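Restriction endonuclease Hpy99I (Helicobacter pylori, PDB 3GOX) is a beta-beta-alpha-Me type II restriction endonuclease that binds zinc and probably cuts both strands of its pseudopalindromic target DNA. Local coordinates at residues A43-I48 with S59-I64; V34-N39 with N51-V56. One frame throughout, in Å; residues are numbered along the deposited sequence.

Contact 1 of 2, residues A43-I48 with S59-I64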
ATOM      1  N   ALA A  43       7.830 -16.875 -35.371  1.00 14.82           N
ATOM      2  CA  ALA A  43       8.075 -17.011 -33.950  1.00 14.87           C
ATOM      3  C   ALA A  43       6.766 -17.392 -33.292  1.00 15.07           C
ATOM      4  O   ALA A  43       5.686 -16.989 -33.754  1.00 15.57           O
ATOM      5  CB  ALA A  43       8.583 -15.697 -33.387  1.00 15.98           C
ATOM      6  N   MET A  44       6.873 -18.160 -32.218  1.00 13.88           N
ATOM      7  CA  MET A  44       5.768 -18.344 -31.279  1.00 14.33           C
ATOM      8  C   MET A  44       5.912 -17.252 -30.237  1.00 13.83           C
ATOM      9  O   MET A  44       6.931 -17.197 -29.549  1.00 14.12           O
ATOM     10  CB  MET A  44       5.825 -19.708 -30.617  1.00 14.75           C
ATOM     11  CG  MET A  44       5.672 -20.860 -31.587  1.00 16.93           C
ATOM     12  SD  MET A  44       4.078 -20.839 -32.474  1.00 22.31           S
ATOM     13  CE  MET A  44       2.885 -20.805 -31.139  1.00 24.76           C
ATOM     14  N   VAL A  45       4.918 -16.363 -30.161  1.00 13.20           N
ATOM     15  CA  VAL A  45       4.983 -15.182 -29.301  1.00 12.77           C
ATOM     16  C   VAL A  45       3.917 -15.300 -28.215  1.00 13.02           C
ATOM     17  O   VAL A  45       2.761 -15.570 -28.518  1.00 13.87           O
ATOM     18  CB  VAL A  45       4.689 -13.905 -30.108  1.00 12.57           C
ATOM     19  CG1 VAL A  45       4.775 -12.670 -29.213  1.00 13.15           C
ATOM     20  CG2 VAL A  45       5.620 -13.760 -31.289  1.00 14.25           C
ATOM     21  N   LEU A  46       4.307 -15.105 -26.963  1.00 12.74           N
ATOM     22  CA  LEU A  46       3.319 -14.962 -25.867  1.00 12.43           C
ATOM     23  C   LEU A  46       2.993 -13.498 -25.735  1.00 13.00           C
ATOM     24  O   LEU A  46       3.831 -12.700 -25.270  1.00 13.66           O
ATOM     25  CB  LEU A  46       3.859 -15.491 -24.532  1.00 12.84           C
ATOM     26  CG  LEU A  46       2.922 -15.294 -23.341  1.00 12.64           C
ATOM     27  CD1 LEU A  46       1.610 -16.020 -23.567  1.00 14.79           C
ATOM     28  CD2 LEU A  46       3.582 -15.794 -22.070  1.00 13.37           C
ATOM     29  N   PHE A  47       1.772 -13.154 -26.133  1.00 13.03           N
ATOM     30  CA  PHE A  47       1.265 -11.804 -25.919  1.00 13.55           C
ATOM     31  C   PHE A  47       0.749 -11.712 -24.490  1.00 12.98           C
ATOM     32  O   PHE A  47      -0.161 -12.426 -24.089  1.00 12.88           O
ATOM     33  CB  PHE A  47       0.234 -11.456 -26.981  1.00 12.99           C
ATOM     34  CG  PHE A  47       0.850 -11.193 -28.307  1.00 13.21           C
ATOM     35  CD1 PHE A  47       1.525 -10.009 -28.519  1.00 13.88           C
ATOM     36  CD2 PHE A  47       0.800 -12.131 -29.329  1.00 14.51           C
ATOM     37  CE1 PHE A  47       2.123  -9.745 -29.735  1.00 14.03           C
ATOM     38  CE2 PHE A  47       1.396 -11.876 -30.550  1.00 14.13           C
ATOM     39  CZ  PHE A  47       2.069 -10.686 -30.757  1.00 13.95           C
ATOM     40  N   ILE A  48       1.392 -10.847 -23.716  1.00 14.00           N
ATOM     41  CA  ILE A  48       1.332 -10.924 -22.258  1.00 15.00           C
ATOM     42  C   ILE A  48      -0.017 -10.460 -21.695  1.00 14.70           C
ATOM     43  O   ILE A  48      -0.541 -11.080 -20.762  1.00 15.85           O
ATOM     44  CB  ILE A  48       2.488 -10.132 -21.611  1.00 15.12           C
ATOM     45  CG1 ILE A  48       3.825 -10.735 -22.056  1.00 16.79           C
ATOM     46  CG2 ILE A  48       2.354 -10.099 -20.077  1.00 16.83           C
ATOM     47  CD1 ILE A  48       5.001  -9.801 -21.888  1.00 18.85           C
ATOM     48  N   SER A  59       7.850 -10.561 -40.100  1.00 15.56           N
ATOM     49  CA  SER A  59       7.485  -9.286 -40.729  1.00 15.45           C
ATOM     50  C   SER A  59       6.377  -8.534 -40.003  1.00 15.02           C
ATOM     51  O   SER A  59       6.236  -7.321 -40.193  1.00 15.78           O
ATOM     52  CB  SER A  59       7.088  -9.499 -42.188  1.00 15.38           C
ATOM     53  OG  SER A  59       5.909 -10.271 -42.299  1.00 16.97           O
ATOM     54  N   GLU A  60       5.612  -9.249 -39.184  1.00 14.20           N
ATOM     55  CA  GLU A  60       4.499  -8.678 -38.414  1.00 13.53           C
ATOM     56  C   GLU A  60       4.942  -8.180 -37.026  1.00 14.10           C
ATOM     57  O   GLU A  60       4.110  -7.699 -36.266  1.00 14.05           O
ATOM     58  CB  GLU A  60       3.403  -9.732 -38.241  1.00 14.11           C
ATOM     59  CG  GLU A  60       2.741 -10.195 -39.511  1.00 16.01           C
ATOM     60  CD  GLU A  60       1.763  -9.189 -40.084  1.00 20.46           C
ATOM     61  OE1 GLU A  60       1.102  -8.472 -39.294  1.00 23.66           O
ATOM     62  OE2 GLU A  60       1.669  -9.094 -41.329  1.00 24.31           O
ATOM     63  N   LEU A  61       6.233  -8.309 -36.700  1.00 13.01           N
ATOM     64  CA  LEU A  61       6.761  -7.983 -35.353  1.00 13.30           C
ATOM     65  C   LEU A  61       7.835  -6.913 -35.436  1.00 13.62           C
ATOM     66  O   LEU A  61       8.560  -6.840 -36.431  1.00 14.84           O
ATOM     67  CB  LEU A  61       7.388  -9.218 -34.716  1.00 12.75           C
ATOM     68  CG  LEU A  61       6.454 -10.419 -34.525  1.00 14.16           C
ATOM     69  CD1 LEU A  61       7.211 -11.664 -34.077  1.00 15.52           C
ATOM     70  CD2 LEU A  61       5.302 -10.092 -33.569  1.00 14.31           C
ATOM     71  N   GLU A  62       7.920  -6.087 -34.387  1.00 14.13           N
ATOM     72  CA  GLU A  62       8.965  -5.095 -34.257  1.00 14.61           C
ATOM     73  C   GLU A  62       9.625  -5.290 -32.877  1.00 13.93           C
ATOM     74  O   GLU A  62       8.961  -5.254 -31.848  1.00 13.58           O
ATOM     75  CB  GLU A  62       8.379  -3.698 -34.377  1.00 15.75           C
ATOM     76  CG  GLU A  62       9.396  -2.602 -34.286  1.00 19.72           C
ATOM     77  CD  GLU A  62       8.771  -1.220 -34.404  1.00 26.73           C
ATOM     78  OE1 GLU A  62       7.687  -1.079 -35.030  1.00 31.39           O
ATOM     79  OE2 GLU A  62       9.378  -0.270 -33.868  1.00 31.87           O
ATOM     80  N   ALA A  63      10.933  -5.502 -32.857  1.00 14.17           N
ATOM     81  CA  ALA A  63      11.686  -5.608 -31.607  1.00 14.02           C
ATOM     82  C   ALA A  63      11.637  -4.289 -30.855  1.00 14.29           C
ATOM     83  O   ALA A  63      11.719  -3.211 -31.440  1.00 15.20           O
ATOM     84  CB  ALA A  63      13.150  -5.970 -31.876  1.00 14.38           C
ATOM     85  N   ILE A  64      11.482  -4.402 -29.533  1.00 13.96           N
ATOM     86  CA  ILE A  64      11.564  -3.255 -28.638  1.00 14.56           C
ATOM     87  C   ILE A  64      12.587  -3.472 -27.521  1.00 14.02           C
ATOM     88  O   ILE A  64      12.928  -4.617 -27.164  1.00 14.63           O
ATOM     89  CB  ILE A  64      10.183  -2.894 -28.027  1.00 14.71           C
ATOM     90  CG1 ILE A  64       9.633  -4.020 -27.137  1.00 15.92           C
ATOM     91  CG2 ILE A  64       9.209  -2.559 -29.113  1.00 16.37           C
ATOM     92  CD1 ILE A  64       8.436  -3.546 -26.223  1.00 16.44           C
TER

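Contact 2 of 2, residues V34-N39 with N51-V56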
ATOM      1  N   VAL A  34       6.555 -11.692 -25.767  1.00 13.01           N
ATOM      2  CA  VAL A  34       7.884 -12.279 -25.595  1.00 13.58           C
ATOM      3  C   VAL A  34       8.008 -13.500 -26.529  1.00 12.74           C
ATOM      4  O   VAL A  34       7.066 -14.301 -26.700  1.00 12.91           O
ATOM      5  CB  VAL A  34       8.146 -12.644 -24.123  1.00 13.41           C
ATOM      6  CG1 VAL A  34       7.145 -13.633 -23.583  1.00 14.42           C
ATOM      7  CG2 VAL A  34       9.572 -13.141 -23.957  1.00 14.81           C
ATOM      8  N   ILE A  35       9.172 -13.652 -27.163  1.00 12.62           N
ATOM      9  CA  ILE A  35       9.400 -14.762 -28.079  1.00 13.29           C
ATOM     10  C   ILE A  35       9.639 -16.042 -27.286  1.00 13.19           C
ATOM     11  O   ILE A  35      10.524 -16.077 -26.433  1.00 13.04           O
ATOM     12  CB  ILE A  35      10.621 -14.483 -28.984  1.00 13.78           C
ATOM     13  CG1 ILE A  35      10.428 -13.167 -29.749  1.00 15.69           C
ATOM     14  CG2 ILE A  35      10.903 -15.672 -29.925  1.00 14.35           C
ATOM     15  CD1 ILE A  35       9.215 -13.142 -30.574  1.00 19.24           C
ATOM     16  N   ARG A  36       8.840 -17.084 -27.569  1.00 12.53           N
ATOM     17  CA  ARG A  36       8.883 -18.352 -26.844  1.00 12.11           C
ATOM     18  C   ARG A  36       9.448 -19.517 -27.643  1.00 12.34           C
ATOM     19  O   ARG A  36       9.885 -20.511 -27.069  1.00 12.62           O
ATOM     20  CB  ARG A  36       7.475 -18.716 -26.328  1.00 12.26           C
ATOM     21  CG  ARG A  36       6.901 -17.754 -25.285  1.00 12.20           C
ATOM     22  CD  ARG A  36       7.856 -17.433 -24.125  1.00 12.60           C
ATOM     23  NE  ARG A  36       7.165 -17.333 -22.849  1.00 12.46           N
ATOM     24  CZ  ARG A  36       7.697 -16.822 -21.746  1.00 13.80           C
ATOM     25  NH1 ARG A  36       8.923 -16.308 -21.769  1.00 14.99           N
ATOM     26  NH2 ARG A  36       6.982 -16.802 -20.622  1.00 15.06           N
ATOM     27  N   ALA A  37       9.376 -19.408 -28.965  1.00 12.37           N
ATOM     28  CA  ALA A  37      10.048 -20.350 -29.854  1.00 12.63           C
ATOM     29  C   ALA A  37      10.291 -19.653 -31.178  1.00 13.03           C
ATOM     30  O   ALA A  37       9.596 -18.714 -31.523  1.00 13.18           O
ATOM     31  CB  ALA A  37       9.208 -21.625 -30.044  1.00 12.69           C
ATOM     32  N   VAL A  38      11.297 -20.140 -31.899  0.50 12.60           N
ATOM     33  CA  VAL A  38      11.660 -19.627 -33.217  0.50 12.94           C
ATOM     34  C   VAL A  38      11.609 -20.762 -34.239  0.50 13.73           C
ATOM     35  O   VAL A  38      12.171 -21.837 -34.018  0.50 13.18           O
ATOM     36  CB  VAL A  38      13.080 -19.002 -33.211  0.50 12.76           C
ATOM     37  CG1 VAL A  38      13.486 -18.568 -34.617  0.50 13.57           C
ATOM     38  CG2 VAL A  38      13.163 -17.822 -32.231  0.50 12.36           C
ATOM     39  N   ASN A  39      10.922 -20.511 -35.354  0.50 15.07           N
ATOM     40  CA  ASN A  39      10.898 -21.424 -36.511  0.50 16.18           C
ATOM     41  C   ASN A  39      11.175 -20.735 -37.857  0.50 16.72           C
ATOM     42  O   ASN A  39      10.251 -20.264 -38.514  0.50 16.97           O
ATOM     43  CB  ASN A  39       9.533 -22.091 -36.603  0.50 16.52           C
ATOM     44  CG  ASN A  39       9.327 -23.132 -35.541  0.50 17.52           C
ATOM     45  OD1 ASN A  39       8.624 -22.906 -34.557  0.50 19.01           O
ATOM     46  ND2 ASN A  39       9.943 -24.286 -35.734  0.50 18.23           N
ATOM     47  N   ASN A  51      -2.427 -13.237 -22.536  1.00 15.16           N
ATOM     48  CA  ASN A  51      -1.826 -14.540 -22.239  1.00 14.79           C
ATOM     49  C   ASN A  51      -2.068 -15.512 -23.383  1.00 15.34           C
ATOM     50  O   ASN A  51      -2.427 -16.663 -23.145  1.00 15.88           O
ATOM     51  CB  ASN A  51      -2.338 -15.143 -20.918  1.00 15.21           C
ATOM     52  CG  ASN A  51      -1.395 -16.192 -20.344  1.00 14.69           C
ATOM     53  OD1 ASN A  51      -0.170 -16.076 -20.452  1.00 15.80           O
ATOM     54  ND2 ASN A  51      -1.964 -17.218 -19.716  1.00 17.14           N
ATOM     55  N   GLU A  52      -1.896 -15.019 -24.604  1.00 15.57           N
ATOM     56  CA  GLU A  52      -2.207 -15.768 -25.819  1.00 16.73           C
ATOM     57  C   GLU A  52      -0.905 -16.051 -26.566  1.00 16.61           C
ATOM     58  O   GLU A  52      -0.156 -15.129 -26.852  1.00 14.73           O
ATOM     59  CB  GLU A  52      -3.150 -14.947 -26.699  1.00 18.05           C
ATOM     60  CG  GLU A  52      -3.720 -15.720 -27.841  1.00 22.09           C
ATOM     61  CD  GLU A  52      -4.860 -14.996 -28.551  1.00 26.51           C
ATOM     62  OE1 GLU A  52      -5.656 -14.278 -27.898  1.00 30.05           O
ATOM     63  OE2 GLU A  52      -4.956 -15.178 -29.778  1.00 30.79           O
ATOM     64  N   LEU A  53      -0.653 -17.330 -26.860  1.00 17.19           N
ATOM     65  CA  LEU A  53       0.555 -17.756 -27.565  1.00 18.65           C
ATOM     66  C   LEU A  53       0.161 -17.940 -29.021  1.00 18.59           C
ATOM     67  O   LEU A  53      -0.730 -18.738 -29.331  1.00 20.59           O
ATOM     68  CB  LEU A  53       1.096 -19.078 -26.967  1.00 19.61           C
ATOM     69  CG  LEU A  53       2.555 -19.105 -26.477  1.00 22.62           C
ATOM     70  CD1 LEU A  53       2.950 -20.475 -25.929  1.00 27.01           C
ATOM     71  CD2 LEU A  53       3.503 -18.694 -27.552  1.00 24.85           C
ATOM     72  N   LYS A  54       0.802 -17.187 -29.917  1.00 17.29           N
ATOM     73  CA  LYS A  54       0.440 -17.186 -31.330  1.00 18.22           C
ATOM     74  C   LYS A  54       1.662 -17.364 -32.207  1.00 17.74           C
ATOM     75  O   LYS A  54       2.739 -16.866 -31.884  1.00 17.03           O
ATOM     76  CB  LYS A  54      -0.210 -15.855 -31.697  1.00 18.54           C
ATOM     77  CG  LYS A  54      -1.636 -15.705 -31.173  1.00 21.98           C
ATOM     78  CD  LYS A  54      -2.214 -14.348 -31.502  1.00 24.14           C
ATOM     79  CE  LYS A  54      -2.581 -14.227 -32.970  1.00 25.09           C
ATOM     80  NZ  LYS A  54      -3.822 -14.969 -33.348  1.00 25.03           N
ATOM     81  N   ARG A  55       1.472 -18.056 -33.331  1.00 17.17           N
ATOM     82  CA  ARG A  55       2.486 -18.125 -34.385  1.00 17.17           C
ATOM     83  C   ARG A  55       2.418 -16.874 -35.259  1.00 16.96           C
ATOM     84  O   ARG A  55       1.364 -16.578 -35.840  1.00 17.02           O
ATOM     85  CB  ARG A  55       2.308 -19.367 -35.270  1.00 17.54           C
ATOM     86  CG  ARG A  55       3.438 -19.506 -36.261  1.00 20.67           C
ATOM     87  CD  ARG A  55       3.470 -20.853 -36.947  1.00 26.03           C
ATOM     88  NE  ARG A  55       3.847 -21.962 -36.060  1.00 30.71           N
ATOM     89  CZ  ARG A  55       5.048 -22.135 -35.492  1.00 34.85           C
ATOM     90  NH1 ARG A  55       6.038 -21.258 -35.660  1.00 36.04           N
ATOM     91  NH2 ARG A  55       5.255 -23.200 -34.722  1.00 36.36           N
ATOM     92  N   VAL A  56       3.538 -16.158 -35.372  1.00 15.96           N
ATOM     93  CA  VAL A  56       3.569 -14.865 -36.060  1.00 15.59           C
ATOM     94  C   VAL A  56       4.775 -14.779 -36.991  1.00 15.58           C
ATOM     95  O   VAL A  56       5.892 -15.077 -36.589  1.00 15.12           O
ATOM     96  CB  VAL A  56       3.631 -13.676 -35.060  1.00 15.63           C
ATOM     97  CG1 VAL A  56       3.494 -12.362 -35.824  1.00 16.25           C
ATOM     98  CG2 VAL A  56       2.527 -13.796 -33.970  1.00 17.49           C
TER

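Contact 1 of 2, residues A43-I48 with S59-I64
Ala43, whose methyl group faces Leu61, is fixed in place by its own backbone: Ala43 O receives the amide of Val56 on the adjoining strand. Backbone bonds of this kind hold strand 43-47 on both edges, while the meeting with 59-64 itself is wholly apolar. A single leucine supplies one side of it. The two methyls of Leu61 divide their work: CD1 goes to Val45 and Ala43, and CD2 to Phe47. The tightest of these meetings is Leu61 CD1 against Val45 CG2 at 3.8 Å, where the two side chains come tip to tip. Leu61 CD1 lies farther from Ala43 CB, at 4.3 Å, and CD2 reaches Phe47 CZ at the same separation, approaching the ring obliquely.

Val45 is the pivot on the strand side. With CG1 anti to its backbone N (chi1 -179°), CG2 is the branch that meets Leu61, and CG1 is sent to the neighbouring aromatic instead. There it sits 3.6 Å above the plane of the Phe47 ring, displaced toward the rim, so one branched side chain covers a ring face and at the same time receives the leucine. Leu61 carries its CG anti to the carbonyl carbon (chi1 -59°), which points its methyls at Val45, Ala43 and Phe47. The two strand axes approach to 11.3 Å and run at 74° to each other.

Val56 and Val18 touch both Val45 and Leu61, and Ile35 adds to the packing round Ala43 and Val45. All four touching residues are buried. Strands 42-47 and 61-63 are not neighbours in the sheet, whose curl brings them, steeply crossed, to opposite walls of a common interior, the hydrophobic core of a small SH3-like beta-barrel domain.

Contact 2 of 2, residues V34-N39 with N51-V56
Asn39 and Arg55 make the polar half of this contact, and both bonds end on one oxygen. Arg55 NH1 donates to Asn39 OD1 at 3.3 Å with an N-H...O angle of 149°, and Arg55 NH2 adds a weak, bent bond to the same atom, Asn39 OD1, at 3.4 Å. The oxygen lies near the guanidinium plane, at its edge, so the two amino groups fork around it. The geometry is poorer on the acceptor side: NH1 stands 39° out of the carbonyl plane and not on a lone pair, and the amide and guanidinium planes are turned 71° apart. Asn39 CB also lies 3.7 Å from Arg55 NH1. Because Asn39 was deposited in two conformers, this fork describes one of them.

The apolar half lies farther along the strands. Leu53 CD2 rests 4.2 Å from Arg36 CB and equally far from Arg36 CG, the two side chains crossing at about a right angle. The stem of Arg36, not its charged end, does this touching. Bends at chi2 and chi3 turn the chain back and bring the guanidinium to Val34, with Val34 CG1 3.5 Å above its plane, toward the rim.

What sets these groups within range is strand 42-47, which runs between the two segments. Arg55 rests on Ser42 and Met44 of that strand, and Ser42 OG bonds Asn39 O. Arg36 and Ala37 both face Met44 in a classic beta bulge, while Arg36 also packs on Val137 of the second subunit.

The four touching residues are exposed, and the polar link joins a charged donor to a neutral acceptor. Long bonds at such an exposed site are consistent with a weak polar link across the middle strand.

In the fold
Contacts 1 and 2 use opposite faces of the same sheet, with their centres 7 Å apart. Strand 42-47 belongs to contact 1 and is also the middle strand separating 34-39 from 51-56. The Met44 side chain turns away from Leu61 and toward contact 2, where Met44 SD packs 3.4 Å from Arg55 CZ. Strand pairing joins the contacts as well: Met44 O lies 2.8 Å from Arg36 N, a probable hydrogen bond. One strand thus supplies a buried face and a surface face. Neither contact reaches the DNA, their nearest atoms being about 14 Å and 18 Å from it, and the Phe47 side chain is about 13 Å from a zinc ion.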